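Odorant-binding protein 47 (Anopheles gambiae, PDB 3PM2) binds hydrophobic odorants such as indole, menthol and decanal and is thought to carry them through the aqueous fluid surrounding olfactory sensory dendrites. Local coordinates at residues A[36-39]-A[40-44]; A[56-59]-A[60-64]; A[75-78]-A[79-83]; A[91-94]-A[95-99]. All blocks are in the same frame, centred on the assembly; numbering follows the deposited sequence.

Interaction 1. Residues A[36-39]-A[40-44]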
loop_
_atom_site.group_PDB
_atom_site.type_symbol
_atom_site.label_atom_id
_atom_site.label_comp_id
_atom_site.label_asym_id
_atom_site.label_seq_id
_atom_site.Cartn_x
_atom_site.Cartn_y
_atom_site.Cartn_z
ATOM N N LYS A 36 1.026 12.948 8.349
ATOM C CA LYS A 36 2.422 13.138 8.759
ATOM C C LYS A 36 3.424 13.086 7.603
ATOM O O LYS A 36 4.345 13.914 7.569
ATOM C CB LYS A 36 2.792 12.062 9.794
ATOM C CG LYS A 36 4.065 12.367 10.559
ATOM C CD LYS A 36 4.323 11.281 11.580
ATOM C CE LYS A 36 5.581 11.530 12.366
ATOM N NZ LYS A 36 6.058 10.279 13.017
ATOM N N TRP A 37 3.243 12.123 6.676
ATOM C CA TRP A 37 4.209 11.812 5.621
ATOM C C TRP A 37 3.829 12.026 4.176
ATOM O O TRP A 37 4.707 11.880 3.318
ATOM C CB TRP A 37 4.708 10.375 5.802
ATOM C CG TRP A 37 5.376 10.109 7.120
ATOM C CD1 TRP A 37 4.898 9.350 8.146
ATOM C CD2 TRP A 37 6.637 10.621 7.554
ATOM N NE1 TRP A 37 5.809 9.317 9.174
ATOM C CE2 TRP A 37 6.904 10.058 8.820
ATOM C CE3 TRP A 37 7.615 11.433 6.953
ATOM C CZ2 TRP A 37 8.081 10.330 9.524
ATOM C CZ3 TRP A 37 8.766 11.723 7.662
ATOM C CH2 TRP A 37 8.997 11.162 8.925
ATOM N N ILE A 38 2.570 12.382 3.866
ATOM C CA ILE A 38 2.192 12.565 2.445
ATOM C C ILE A 38 3.041 13.610 1.684
ATOM O O ILE A 38 3.353 13.406 0.518
ATOM C CB ILE A 38 0.658 12.767 2.244
ATOM C CG1 ILE A 38 0.240 12.629 0.752
ATOM C CG2 ILE A 38 0.178 14.093 2.859
ATOM C CD1 ILE A 38 0.473 11.263 0.132
ATOM N N GLY A 39 3.420 14.675 2.380
ATOM C CA GLY A 39 4.197 15.783 1.839
ATOM C C GLY A 39 5.488 15.292 1.219
ATOM O O GLY A 39 5.733 15.473 0.019
ATOM N N GLN A 40 6.285 14.606 2.020
ATOM C CA GLN A 40 7.536 14.068 1.521
ATOM C C GLN A 40 7.297 12.888 0.583
ATOM O O GLN A 40 8.093 12.699 -0.328
ATOM C CB GLN A 40 8.569 13.803 2.632
ATOM C CG GLN A 40 8.360 12.554 3.474
ATOM C CD GLN A 40 9.708 12.007 3.925
ATOM O OE1 GLN A 40 10.578 12.747 4.438
ATOM N NE2 GLN A 40 9.912 10.693 3.767
ATOM N N THR A 41 6.220 12.102 0.786
ATOM C CA THR A 41 5.941 10.975 -0.120
ATOM C C THR A 41 5.743 11.475 -1.567
ATOM O O THR A 41 6.309 10.913 -2.518
ATOM C CB THR A 41 4.847 10.069 0.437
ATOM O OG1 THR A 41 5.291 9.605 1.720
ATOM C CG2 THR A 41 4.560 8.857 -0.467
ATOM N N LYS A 42 4.978 12.554 -1.713
ATOM C CA LYS A 42 4.717 13.179 -3.032
ATOM C C LYS A 42 6.016 13.705 -3.613
ATOM O O LYS A 42 6.257 13.511 -4.803
ATOM C CB LYS A 42 3.650 14.270 -2.919
ATOM C CG LYS A 42 2.264 13.665 -2.691
ATOM C CD LYS A 42 1.177 14.699 -2.673
ATOM C CE LYS A 42 -0.139 14.064 -3.023
ATOM N NZ LYS A 42 -1.264 15.030 -2.855
ATOM N N ARG A 43 6.889 14.313 -2.779
ATOM C CA ARG A 43 8.186 14.793 -3.265
ATOM C C ARG A 43 9.010 13.624 -3.801
ATOM O O ARG A 43 9.656 13.739 -4.848
ATOM C CB ARG A 43 8.970 15.512 -2.153
ATOM C CG ARG A 43 8.475 16.926 -1.903
ATOM C CD ARG A 43 9.521 17.788 -1.221
ATOM N NE ARG A 43 10.629 18.161 -2.109
ATOM C CZ ARG A 43 11.537 19.079 -1.807
ATOM N NH1 ARG A 43 11.484 19.720 -0.642
ATOM N NH2 ARG A 43 12.501 19.370 -2.663
ATOM N N GLN A 44 8.997 12.497 -3.073
ATOM C CA GLN A 44 9.751 11.293 -3.477
ATOM C C GLN A 44 9.232 10.664 -4.780
ATOM O O GLN A 44 10.002 9.981 -5.453
ATOM C CB GLN A 44 9.816 10.269 -2.356
ATOM C CG GLN A 44 10.599 10.754 -1.115
ATOM C CD GLN A 44 10.473 9.748 -0.004
ATOM O OE1 GLN A 44 9.415 9.133 0.193
ATOM N NE2 GLN A 44 11.567 9.518 0.710
HETATM O O HOH W 1 5.921 14.975 4.915
#

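Interaction 2. Residues A[56-59]-A[60-64]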
loop_
_atom_site.group_PDB
_atom_site.type_symbol
_atom_site.label_atom_id
_atom_site.label_comp_id
_atom_site.label_asym_id
_atom_site.label_seq_id
_atom_site.Cartn_x
_atom_site.Cartn_y
_atom_site.Cartn_z
ATOM N N VAL A 56 4.765 6.848 4.818
ATOM C CA VAL A 56 3.369 6.673 5.199
ATOM C C VAL A 56 3.208 5.197 5.621
ATOM O O VAL A 56 2.643 4.909 6.677
ATOM C CB VAL A 56 2.376 7.027 4.039
ATOM C CG1 VAL A 56 0.940 6.633 4.401
ATOM C CG2 VAL A 56 2.454 8.507 3.654
ATOM N N ALA A 57 3.708 4.271 4.784
ATOM C CA ALA A 57 3.606 2.822 5.044
ATOM C C ALA A 57 4.401 2.372 6.240
ATOM O O ALA A 57 3.917 1.542 7.015
ATOM C CB ALA A 57 4.029 2.033 3.807
ATOM N N GLU A 58 5.630 2.895 6.413
ATOM C CA GLU A 58 6.414 2.511 7.590
ATOM C C GLU A 58 5.687 2.940 8.879
ATOM O O GLU A 58 5.661 2.182 9.849
ATOM C CB GLU A 58 7.830 3.068 7.516
ATOM C CG GLU A 58 8.694 2.637 8.695
ATOM C CD GLU A 58 10.174 2.860 8.477
ATOM O OE1 GLU A 58 10.714 2.310 7.493
ATOM O OE2 GLU A 58 10.802 3.567 9.296
ATOM N N CYS A 59 5.061 4.128 8.859
ATOM C CA CYS A 59 4.275 4.669 9.974
ATOM C C CYS A 59 3.119 3.699 10.321
ATOM O O CYS A 59 2.917 3.376 11.502
ATOM C CB CYS A 59 3.762 6.067 9.620
ATOM S SG CYS A 59 2.671 6.805 10.867
ATOM N N VAL A 60 2.379 3.216 9.277
ATOM C CA VAL A 60 1.270 2.283 9.411
ATOM C C VAL A 60 1.792 0.983 10.023
ATOM O O VAL A 60 1.181 0.448 10.944
ATOM C CB VAL A 60 0.562 2.023 8.054
ATOM C CG1 VAL A 60 -0.383 0.829 8.152
ATOM C CG2 VAL A 60 -0.201 3.260 7.565
ATOM N N MET A 61 2.908 0.490 9.520
ATOM C CA MET A 61 3.497 -0.773 10.011
ATOM C C MET A 61 3.969 -0.645 11.448
ATOM O O MET A 61 3.713 -1.539 12.250
ATOM C CB MET A 61 4.589 -1.272 9.072
ATOM C CG MET A 61 4.066 -1.660 7.686
ATOM S SD MET A 61 3.001 -3.104 7.729
ATOM C CE MET A 61 2.961 -3.547 5.982
ATOM N N ASN A 62 4.540 0.519 11.799
ATOM C CA ASN A 62 4.951 0.805 13.183
ATOM C C ASN A 62 3.724 0.926 14.096
ATOM O O ASN A 62 3.788 0.487 15.255
ATOM C CB ASN A 62 5.840 2.065 13.265
ATOM C CG ASN A 62 7.300 1.826 12.899
ATOM O OD1 ASN A 62 7.866 0.745 13.115
ATOM N ND2 ASN A 62 7.974 2.859 12.415
ATOM N N SER A 63 2.587 1.464 13.578
ATOM C CA SER A 63 1.386 1.603 14.419
ATOM C C SER A 63 0.834 0.241 14.855
ATOM O O SER A 63 0.158 0.163 15.868
ATOM C CB SER A 63 0.304 2.436 13.726
ATOM O OG SER A 63 -0.462 1.671 12.809
ATOM N N THR A 64 1.137 -0.822 14.089
ATOM C CA THR A 64 0.674 -2.196 14.343
ATOM C C THR A 64 1.795 -3.142 14.776
ATOM O O THR A 64 1.579 -4.355 14.781
ATOM C CB THR A 64 -0.022 -2.730 13.087
ATOM O OG1 THR A 64 0.803 -2.445 11.951
ATOM C CG2 THR A 64 -1.394 -2.134 12.893
HETATM O O HOH W 2 10.735 3.199 11.906
#

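Interaction 3. Residues A[75-78]-A[79-83]. Unlike the reference sequence in segment 79-83: D83 (reference Ala).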
loop_
_atom_site.group_PDB
_atom_site.type_symbol
_atom_site.label_atom_id
_atom_site.label_comp_id
_atom_site.label_asym_id
_atom_site.label_seq_id
_atom_site.Cartn_x
_atom_site.Cartn_y
_atom_site.Cartn_z
ATOM N N GLU A 75 3.382 -13.302 9.948
ATOM C CA GLU A 75 2.404 -14.007 10.785
ATOM C C GLU A 75 1.403 -13.019 11.393
ATOM O O GLU A 75 0.200 -13.176 11.199
ATOM C CB GLU A 75 3.101 -14.858 11.859
ATOM C CG GLU A 75 3.887 -16.045 11.300
ATOM C CD GLU A 75 5.103 -15.712 10.440
ATOM O OE1 GLU A 75 5.793 -14.705 10.734
ATOM O OE2 GLU A 75 5.324 -16.424 9.432
ATOM N N ALA A 76 1.908 -11.963 12.048
ATOM C CA ALA A 76 1.071 -10.941 12.656
ATOM C C ALA A 76 0.292 -10.153 11.603
ATOM O O ALA A 76 -0.874 -9.837 11.839
ATOM C CB ALA A 76 1.910 -10.009 13.512
ATOM N N LEU A 77 0.918 -9.852 10.430
ATOM C CA LEU A 77 0.221 -9.133 9.364
ATOM C C LEU A 77 -0.966 -9.959 8.858
ATOM O O LEU A 77 -2.046 -9.408 8.637
ATOM C CB LEU A 77 1.186 -8.790 8.206
ATOM C CG LEU A 77 0.539 -8.164 6.963
ATOM C CD1 LEU A 77 1.452 -7.148 6.359
ATOM C CD2 LEU A 77 0.220 -9.238 5.917
ATOM N N THR A 78 -0.761 -11.278 8.652
ATOM C CA THR A 78 -1.815 -12.187 8.170
ATOM C C THR A 78 -2.962 -12.218 9.168
ATOM O O THR A 78 -4.105 -12.134 8.753
ATOM C CB THR A 78 -1.222 -13.571 7.858
ATOM O OG1 THR A 78 -0.167 -13.396 6.906
ATOM C CG2 THR A 78 -2.258 -14.572 7.310
ATOM N N LYS A 79 -2.656 -12.337 10.483
ATOM C CA LYS A 79 -3.650 -12.315 11.561
ATOM C C LYS A 79 -4.527 -11.046 11.503
ATOM O O LYS A 79 -5.763 -11.142 11.591
ATOM C CB LYS A 79 -2.964 -12.448 12.931
ATOM C CG LYS A 79 -3.930 -12.779 14.063
ATOM C CD LYS A 79 -3.208 -13.195 15.341
ATOM C CE LYS A 79 -4.130 -13.300 16.538
ATOM N NZ LYS A 79 -3.785 -12.329 17.617
ATOM N N LEU A 80 -3.898 -9.872 11.305
ATOM C CA LEU A 80 -4.627 -8.598 11.205
ATOM C C LEU A 80 -5.528 -8.528 9.991
ATOM O O LEU A 80 -6.684 -8.139 10.133
ATOM C CB LEU A 80 -3.697 -7.382 11.249
ATOM C CG LEU A 80 -3.083 -7.066 12.599
ATOM C CD1 LEU A 80 -2.049 -5.970 12.461
ATOM C CD2 LEU A 80 -4.158 -6.692 13.634
ATOM N N TYR A 81 -5.000 -8.878 8.782
ATOM C CA TYR A 81 -5.841 -8.880 7.585
ATOM C C TYR A 81 -6.995 -9.855 7.730
ATOM O O TYR A 81 -8.138 -9.462 7.515
ATOM C CB TYR A 81 -5.025 -9.224 6.343
ATOM C CG TYR A 81 -4.441 -8.019 5.659
ATOM C CD1 TYR A 81 -5.259 -7.059 5.074
ATOM C CD2 TYR A 81 -3.060 -7.859 5.551
ATOM C CE1 TYR A 81 -4.717 -5.935 4.451
ATOM C CE2 TYR A 81 -2.509 -6.741 4.948
ATOM C CZ TYR A 81 -3.338 -5.790 4.379
ATOM O OH TYR A 81 -2.756 -4.698 3.780
ATOM N N LEU A 82 -6.717 -11.099 8.211
ATOM C CA LEU A 82 -7.769 -12.094 8.424
ATOM C C LEU A 82 -8.811 -11.654 9.439
ATOM O O LEU A 82 -9.993 -11.981 9.266
ATOM C CB LEU A 82 -7.236 -13.497 8.759
ATOM C CG LEU A 82 -6.580 -14.290 7.616
ATOM C CD1 LEU A 82 -6.214 -15.686 8.093
ATOM C CD2 LEU A 82 -7.499 -14.396 6.400
ATOM N N ASP A 83 -8.406 -10.911 10.467
ATOM C CA ASP A 83 -9.359 -10.329 11.409
ATOM C C ASP A 83 -10.377 -9.462 10.708
ATOM O O ASP A 83 -11.511 -9.593 10.942
ATOM C CB ASP A 83 -8.730 -9.496 12.531
ATOM C CG ASP A 83 -9.792 -8.987 13.608
ATOM O OD1 ASP A 83 -10.365 -9.815 14.352
ATOM O OD2 ASP A 83 -10.018 -7.759 13.759
#

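Interaction 4. Residues A[91-94]-A[95-99]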
loop_
_atom_site.group_PDB
_atom_site.type_symbol
_atom_site.label_atom_id
_atom_site.label_comp_id
_atom_site.label_asym_id
_atom_site.label_seq_id
_atom_site.Cartn_x
_atom_site.Cartn_y
_atom_site.Cartn_z
ATOM N N GLU A 91 -15.500 -15.009 0.206
ATOM C CA GLU A 91 -14.506 -14.946 -0.875
ATOM C C GLU A 91 -13.199 -14.282 -0.416
ATOM O O GLU A 91 -12.128 -14.617 -0.918
ATOM C CB GLU A 91 -15.044 -14.147 -2.062
ATOM C CG GLU A 91 -16.178 -14.835 -2.810
ATOM C CD GLU A 91 -17.576 -14.698 -2.239
ATOM O OE1 GLU A 91 -17.734 -14.190 -1.107
ATOM O OE2 GLU A 91 -18.520 -15.167 -2.909
ATOM N N TRP A 92 -13.295 -13.340 0.527
ATOM C CA TRP A 92 -12.138 -12.590 1.019
ATOM C C TRP A 92 -11.042 -13.370 1.733
ATOM O O TRP A 92 -9.889 -12.947 1.666
ATOM C CB TRP A 92 -12.571 -11.363 1.803
ATOM C CG TRP A 92 -13.186 -10.290 0.941
ATOM C CD1 TRP A 92 -14.490 -9.890 0.948
ATOM C CD2 TRP A 92 -12.516 -9.458 -0.028
ATOM N NE1 TRP A 92 -14.677 -8.856 0.053
ATOM C CE2 TRP A 92 -13.492 -8.598 -0.588
ATOM C CE3 TRP A 92 -11.204 -9.416 -0.540
ATOM C CZ2 TRP A 92 -13.185 -7.651 -1.570
ATOM C CZ3 TRP A 92 -10.894 -8.461 -1.514
ATOM C CH2 TRP A 92 -11.881 -7.605 -2.029
ATOM N N ASN A 93 -11.364 -14.522 2.357
ATOM C CA ASN A 93 -10.357 -15.341 3.045
ATOM C C ASN A 93 -9.226 -15.747 2.098
ATOM O O ASN A 93 -8.069 -15.383 2.348
ATOM C CB ASN A 93 -10.989 -16.576 3.703
ATOM C CG ASN A 93 -9.998 -17.373 4.501
ATOM O OD1 ASN A 93 -9.434 -18.364 4.025
ATOM N ND2 ASN A 93 -9.726 -16.921 5.707
ATOM N N LYS A 94 -9.576 -16.464 0.999
ATOM C CA LYS A 94 -8.625 -16.930 -0.012
ATOM C C LYS A 94 -7.987 -15.789 -0.778
ATOM O O LYS A 94 -6.794 -15.860 -1.055
ATOM C CB LYS A 94 -9.272 -17.917 -1.003
ATOM C CG LYS A 94 -8.271 -18.873 -1.654
ATOM C CD LYS A 94 -7.922 -20.045 -0.726
ATOM C CE LYS A 94 -6.432 -20.176 -0.521
ATOM N NZ LYS A 94 -6.112 -20.908 0.734
ATOM N N ILE A 95 -8.773 -14.762 -1.152
ATOM C CA ILE A 95 -8.251 -13.613 -1.888
ATOM C C ILE A 95 -7.146 -12.958 -1.056
ATOM O O ILE A 95 -6.068 -12.711 -1.578
ATOM C CB ILE A 95 -9.370 -12.605 -2.246
ATOM C CG1 ILE A 95 -10.390 -13.226 -3.243
ATOM C CG2 ILE A 95 -8.759 -11.322 -2.798
ATOM C CD1 ILE A 95 -11.610 -12.278 -3.583
ATOM N N THR A 96 -7.401 -12.778 0.253
ATOM C CA THR A 96 -6.448 -12.172 1.198
ATOM C C THR A 96 -5.203 -13.015 1.360
ATOM O O THR A 96 -4.099 -12.491 1.189
ATOM C CB THR A 96 -7.141 -11.801 2.522
ATOM O OG1 THR A 96 -8.199 -10.888 2.242
ATOM C CG2 THR A 96 -6.191 -11.157 3.528
ATOM N N LEU A 97 -5.363 -14.329 1.624
ATOM C CA LEU A 97 -4.206 -15.228 1.753
ATOM C C LEU A 97 -3.347 -15.245 0.467
ATOM O O LEU A 97 -2.130 -15.129 0.561
ATOM C CB LEU A 97 -4.646 -16.640 2.145
ATOM C CG LEU A 97 -5.214 -16.797 3.557
ATOM C CD1 LEU A 97 -5.974 -18.117 3.683
ATOM C CD2 LEU A 97 -4.105 -16.747 4.617
ATOM N N ASP A 98 -3.991 -15.305 -0.725
ATOM C CA ASP A 98 -3.290 -15.274 -2.005
ATOM C C ASP A 98 -2.557 -13.936 -2.194
ATOM O O ASP A 98 -1.411 -13.934 -2.649
ATOM C CB ASP A 98 -4.255 -15.520 -3.187
ATOM C CG ASP A 98 -4.794 -16.950 -3.344
ATOM O OD1 ASP A 98 -4.464 -17.818 -2.492
ATOM O OD2 ASP A 98 -5.556 -17.196 -4.315
ATOM N N ALA A 99 -3.214 -12.811 -1.828
ATOM C CA ALA A 99 -2.629 -11.467 -1.954
ATOM C C ALA A 99 -1.352 -11.344 -1.099
ATOM O O ALA A 99 -0.341 -10.879 -1.609
ATOM C CB ALA A 99 -3.644 -10.421 -1.536
#

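Interaction 1. Residues A[36-39]-A[40-44]
With chi1 of W37 at -59° its indole stands beside the backbone N, while Q40 has CG between its backbone N and carbonyl carbon (chi1 77°); these two choices lay the side chains alongside each other, pointing the same way. Q40 CD comes to 3.7 Å from W37 CE3, and the amide plane is turned 66° against the ring, so the pair is an oblique approach of Q40 CG and CD to the CE3 and CZ3 corner of the ring rather than a stack. The amide is held from outside: Q40 OE1 accepts from the backbone N of Q128.

One turn on, W37 O receives two hydrogen bonds from T41. T41 N lies 3.0 Å from W37 O, nearly along the C=O axis, and T41 OG1 donates at 2.8 Å to the same W37 O from above the carbonyl plane, which satisfies the buried threonine hydroxyl within its own helix. The backbone at W37 departs from helical values, and a water stands in for the direct bond from Q40 N to K36 O: it accepts from Q40 N at 2.9 Å and donates to K36 O at 3.3 Å. On the exposed side the methylenes of K42 cross I38, with K42 CE 4.1 Å from I38 CG1, and R43 makes a cation-pi contact with F124.

The turn belongs to the C-terminal part of helix 27-44, where W37, Q40 and T41 face C55 and V56 of helix 55-63.

Interaction 2. Residues A[56-59]-A[60-64]
Four backbone hydrogen bonds link V56-C59 to V60-T64, two consecutive turns of one alpha-helix. V60, M61, N62 and S63 donate in turn to the carbonyls of V56, A57, E58 and C59; the bond from N62 N to E58 O is 2.8 Å, and the last one, from S63 N to C59 O, is the most bent, with an N-H...O angle of 141°.

Side-chain polar contacts follow on the exposed face. E58 and N62 run side by side and point the same way, their carboxylate and amide planes 71° apart. A water joins them, donating to E58 OE2 at 2.6 Å and accepting from N62 ND2 at 2.8 Å; the other carboxylate oxygen, E58 OE1, accepts from H131 N. Near the helix end, S63 has its hydroxyl between its own N and carbonyl carbon (chi1 82°), turned back along the helix to donate from S63 OG to V60 O at 2.8 Å.

Van der Waals contacts of aliphatic carbons fall on carbonyl oxygens: V60 CG2 lies 3.4 Å from V56 O, and M61 CG 3.3 Å from A57 O.

Helix 55-63 is tied to helix 27-44 by the C59-C33 disulfide and by V56 on W37 and T41. A57 and M61 meet helix 133-147, and E58, M61 and N62 touch Y67 of strand 67-68.

Interaction 3. Residues A[75-78]-A[79-83]
L77 and Y81 meet one turn apart in the amphipathic alpha-helix 74-85 of this mainly helical odorant-binding protein. Four i to i+4 hydrogen bonds satisfy the carbonyls of E75, A76, L77 and T78, with K79, L80, Y81 and L82 as the donors. The bond from Y81 N to L77 O is 3.0 Å and almost straight, at 173°, while L82 N reaches T78 O at 2.9 Å. Beyond these, D83 N donates to K79 O.

Hydroxyls are also used within the helix. With chi1 of T78 at -57°, OG1 sits beside its own backbone N and hydrogen-bonds to R74 O, four residues back; reaching three residues back, S84 OG and T85 OG1 hydrogen-bond to the carbonyls of Y81 and L82 respectively. At the start of the helix D73 OD1 accepts from A76 N.

T78 and L82 lie alongside each other, T78 CG2 4.2 Å from L82 CD1, toward helix 92-109. The buried pair L77 and Y81 also points one way, and the ring of Y81 reaches L138, M141 and L145 of helix 133-147. The leucine approaches the tyrosine at the ring edge and in its plane, L77 CD2 standing 3.6 Å from Y81 CD2.

Interaction 4. Residues A[91-94]-A[95-99]
Residues 91-99 cover the first turns of the alpha-helix 92-109, where T96, L97 and D98 donate from their backbone N to the carbonyls one turn earlier and the bond from I95 N to E91 O is weak at 3.4 Å. W92 O takes a second donor: T96 OG1 reaches it at 2.7 Å and T96 N at 2.9 Å, from opposite faces of the carbonyl plane, so the buried hydroxyl of T96 is satisfied inside the helix.

I95 touches both W92 and E91. Its CG2 packs against the six-membered ring of W92, with I95 CG2 3.8 Å from W92 CZ3. The CG1-CD1 branch, with CG1 beside the backbone N (chi1 -65°), passes E91 O, I95 CG1 lying 3.2 Å from E91 O, and puts CD1 over one face of the indole near its rim. W92 itself is covered by C19 and P22, and the carboxylate of E91 forms a salt bridge with K152.

On the exposed side K94 bends at chi2 and chi3, and its methylene chain crosses D98 with K94 CE 3.6 Å from D98 OD1. The opposite charges probably attract without direct contact, since K94 NZ remains 4.8 Å from D98 OD1.

Overall arrangement
The four contacts follow one another along the chain, each within a single helix: interaction 1 in helix 27-44, interaction 2 in 55-63, interaction 3 in 74-85 and interaction 4 in 92-109. Neighbours in sequence touch. Helices 27-44 and 55-63 pack together; M61 and T64 of interaction 2 meet L77 and L80 respectively; Y81 and L82 rest on T96 and N93 respectively. Centres of interactions 3 and 4 are 12 Å apart, those of 1 and 4 about 30 Å, on opposite sides of the chain's centre. The series thus spans the disulfide-braced, helical odorant-binding fold from one side to the other, with helix 133-147 contacted by interactions 2, 3 and 4.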